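Local coordinates for putative type VI secretion protein (PDB 4HH5) that is the N-terminal domain of a ClpV-type Clp/Hsp100 protein whose full-length form probably hydrolyses ATP to serve type VI secretion, at residues E52-V57 and A154-C159. Residues are numbered along the deposited sequence; the frame is centred on the assembly and turned at random.
Sequences EGDLTV and AQSDEC
Glu158 reaches the first turn of helix 54-61, where Gly53 is the N-cap, and ties the C-terminal tail of this mainly helical Clp N-terminal domain to it. Having no side chain to cap with, Gly53 admits the Glu158 carboxylate, whose OE2 takes the hydrogen bond from Asp54 N at 2.8 Å, nearly straight (175°). With CG anti to its own carbonyl carbon (chi1 -58°) and the chain extended beyond it, Glu158 lays its carboxylate over that of Asp54, the planes 19° apart. Arg114, in a salt bridge with Asp54 OD2, probably offsets the repulsion between these stacked like charges, while the Ser115 hydroxyl adds a hydrogen bond at Glu158 OE2.

Ser156, just past helix 149-155, donates through OG to Asp54 OD1 (2.7 Å), out of the carboxylate plane. The same OG accepts from Glu158 N in an ST turn, and the hydroxyl on this short side chain thus links both acidic residues. On the backbone, Asp157 N bonds to Glu52 O at 2.9 Å.

Branched Val57 provides the apolar part, CG2 lying 3.9 Å from Ser156 CB and CG1 against the Gln155 side chain. Arg60 holds Gln155 OE1, and a water 2.7 Å from Gln155 OE1 donates to it and also to Val57 O, joining the two.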
loop_
_atom_site.group_PDB
_atom_site.type_symbol
_atom_site.label_atom_id
_atom_site.label_comp_id
_atom_site.label_asym_id
_atom_site.label_seq_id
_atom_site.Cartn_x
_atom_site.Cartn_y
_atom_site.Cartn_z
ATOM N N GLU A 52 -0.899 7.164 -10.287
ATOM C CA GLU A 52 -1.756 6.761 -11.403
ATOM C C GLU A 52 -2.526 5.472 -11.069
ATOM O O GLU A 52 -3.235 4.949 -11.923
ATOM C CB GLU A 52 -0.947 6.600 -12.720
ATOM C CG GLU A 52 -0.369 7.875 -13.329
ATOM C CD GLU A 52 -1.292 9.047 -13.620
ATOM O OE1 GLU A 52 -0.772 10.184 -13.704
ATOM O OE2 GLU A 52 -2.521 8.845 -13.754
ATOM N N GLY A 53 -2.400 4.993 -9.832
ATOM C CA GLY A 53 -3.035 3.757 -9.382
ATOM C C GLY A 53 -4.410 3.899 -8.770
ATOM O O GLY A 53 -5.043 4.959 -8.873
ATOM N N ASP A 54 -4.882 2.813 -8.116
ATOM C CA ASP A 54 -6.208 2.780 -7.503
ATOM C C ASP A 54 -6.443 3.892 -6.493
ATOM O O ASP A 54 -7.514 4.486 -6.514
ATOM C CB ASP A 54 -6.553 1.391 -6.921
ATOM C CG ASP A 54 -6.425 0.220 -7.893
ATOM O OD1 ASP A 54 -6.541 0.443 -9.116
ATOM O OD2 ASP A 54 -6.296 -0.922 -7.428
ATOM N N LEU A 55 -5.442 4.199 -5.642
ATOM C CA LEU A 55 -5.537 5.247 -4.619
ATOM C C LEU A 55 -5.833 6.622 -5.210
ATOM O O LEU A 55 -6.713 7.326 -4.703
ATOM C CB LEU A 55 -4.253 5.321 -3.776
ATOM C CG LEU A 55 -3.987 4.206 -2.772
ATOM C CD1 LEU A 55 -2.622 4.403 -2.127
ATOM C CD2 LEU A 55 -5.050 4.176 -1.663
ATOM N N THR A 56 -5.084 7.004 -6.267
ATOM C CA THR A 56 -5.241 8.286 -6.972
ATOM C C THR A 56 -6.620 8.393 -7.624
ATOM O O THR A 56 -7.253 9.448 -7.527
ATOM C CB THR A 56 -4.090 8.494 -7.981
ATOM O OG1 THR A 56 -2.863 8.516 -7.250
ATOM C CG2 THR A 56 -4.238 9.785 -8.800
ATOM N N VAL A 57 -7.087 7.311 -8.262
ATOM C CA VAL A 57 -8.415 7.247 -8.908
ATOM C C VAL A 57 -9.528 7.501 -7.865
ATOM O O VAL A 57 -10.448 8.288 -8.114
ATOM C CB VAL A 57 -8.603 5.912 -9.686
ATOM C CG1 VAL A 57 -10.055 5.707 -10.128
ATOM C CG2 VAL A 57 -7.662 5.853 -10.891
ATOM N N ALA A 154 -11.383 1.077 -15.406
ATOM C CA ALA A 154 -11.446 2.027 -16.513
ATOM C C ALA A 154 -10.429 3.175 -16.370
ATOM O O ALA A 154 -10.029 3.752 -17.378
ATOM C CB ALA A 154 -12.850 2.598 -16.631
ATOM N N GLN A 155 -10.017 3.508 -15.128
ATOM C CA GLN A 155 -9.160 4.676 -14.883
ATOM C C GLN A 155 -7.759 4.452 -14.303
ATOM O O GLN A 155 -6.913 5.333 -14.420
ATOM C CB GLN A 155 -9.924 5.677 -13.994
ATOM C CG GLN A 155 -11.289 6.111 -14.538
ATOM C CD GLN A 155 -11.935 7.200 -13.715
ATOM O OE1 GLN A 155 -11.332 7.772 -12.808
ATOM N NE2 GLN A 155 -13.169 7.539 -14.041
ATOM N N SER A 156 -7.533 3.338 -13.614
ATOM C CA SER A 156 -6.258 3.079 -12.946
ATOM C C SER A 156 -5.237 2.431 -13.870
ATOM O O SER A 156 -5.615 1.633 -14.720
ATOM C CB SER A 156 -6.493 2.191 -11.724
ATOM O OG SER A 156 -5.297 1.846 -11.047
ATOM N N ASP A 157 -3.937 2.722 -13.655
ATOM C CA ASP A 157 -2.831 2.092 -14.395
ATOM C C ASP A 157 -2.662 0.623 -13.946
ATOM O O ASP A 157 -1.938 -0.134 -14.592
ATOM C CB ASP A 157 -1.514 2.870 -14.190
ATOM C CG ASP A 157 -1.211 3.916 -15.255
ATOM O OD1 ASP A 157 -2.137 4.286 -16.011
ATOM O OD2 ASP A 157 -0.055 4.377 -15.318
ATOM N N GLU A 158 -3.345 0.223 -12.849
ATOM C CA GLU A 158 -3.340 -1.145 -12.295
ATOM C C GLU A 158 -4.461 -2.031 -12.898
ATOM O O GLU A 158 -4.710 -3.142 -12.415
ATOM C CB GLU A 158 -3.513 -1.096 -10.771
ATOM C CG GLU A 158 -2.457 -0.296 -10.045
ATOM C CD GLU A 158 -2.641 -0.350 -8.546
ATOM O OE1 GLU A 158 -2.290 -1.387 -7.941
ATOM O OE2 GLU A 158 -3.151 0.638 -7.975
ATOM N N CYS A 159 -5.148 -1.530 -13.925
ATOM C CA CYS A 159 -6.248 -2.228 -14.596
ATOM C C CYS A 159 -5.748 -3.424 -15.438
ATOM O O CYS A 159 -4.562 -3.444 -15.780
ATOM C CB CYS A 159 -7.017 -1.237 -15.462
ATOM S SG CYS A 159 -6.088 -0.637 -16.902
HETATM O O HOH W 1 -4.848 6.876 -13.376
HETATM O O HOH W 2 -11.640 9.071 -10.518
#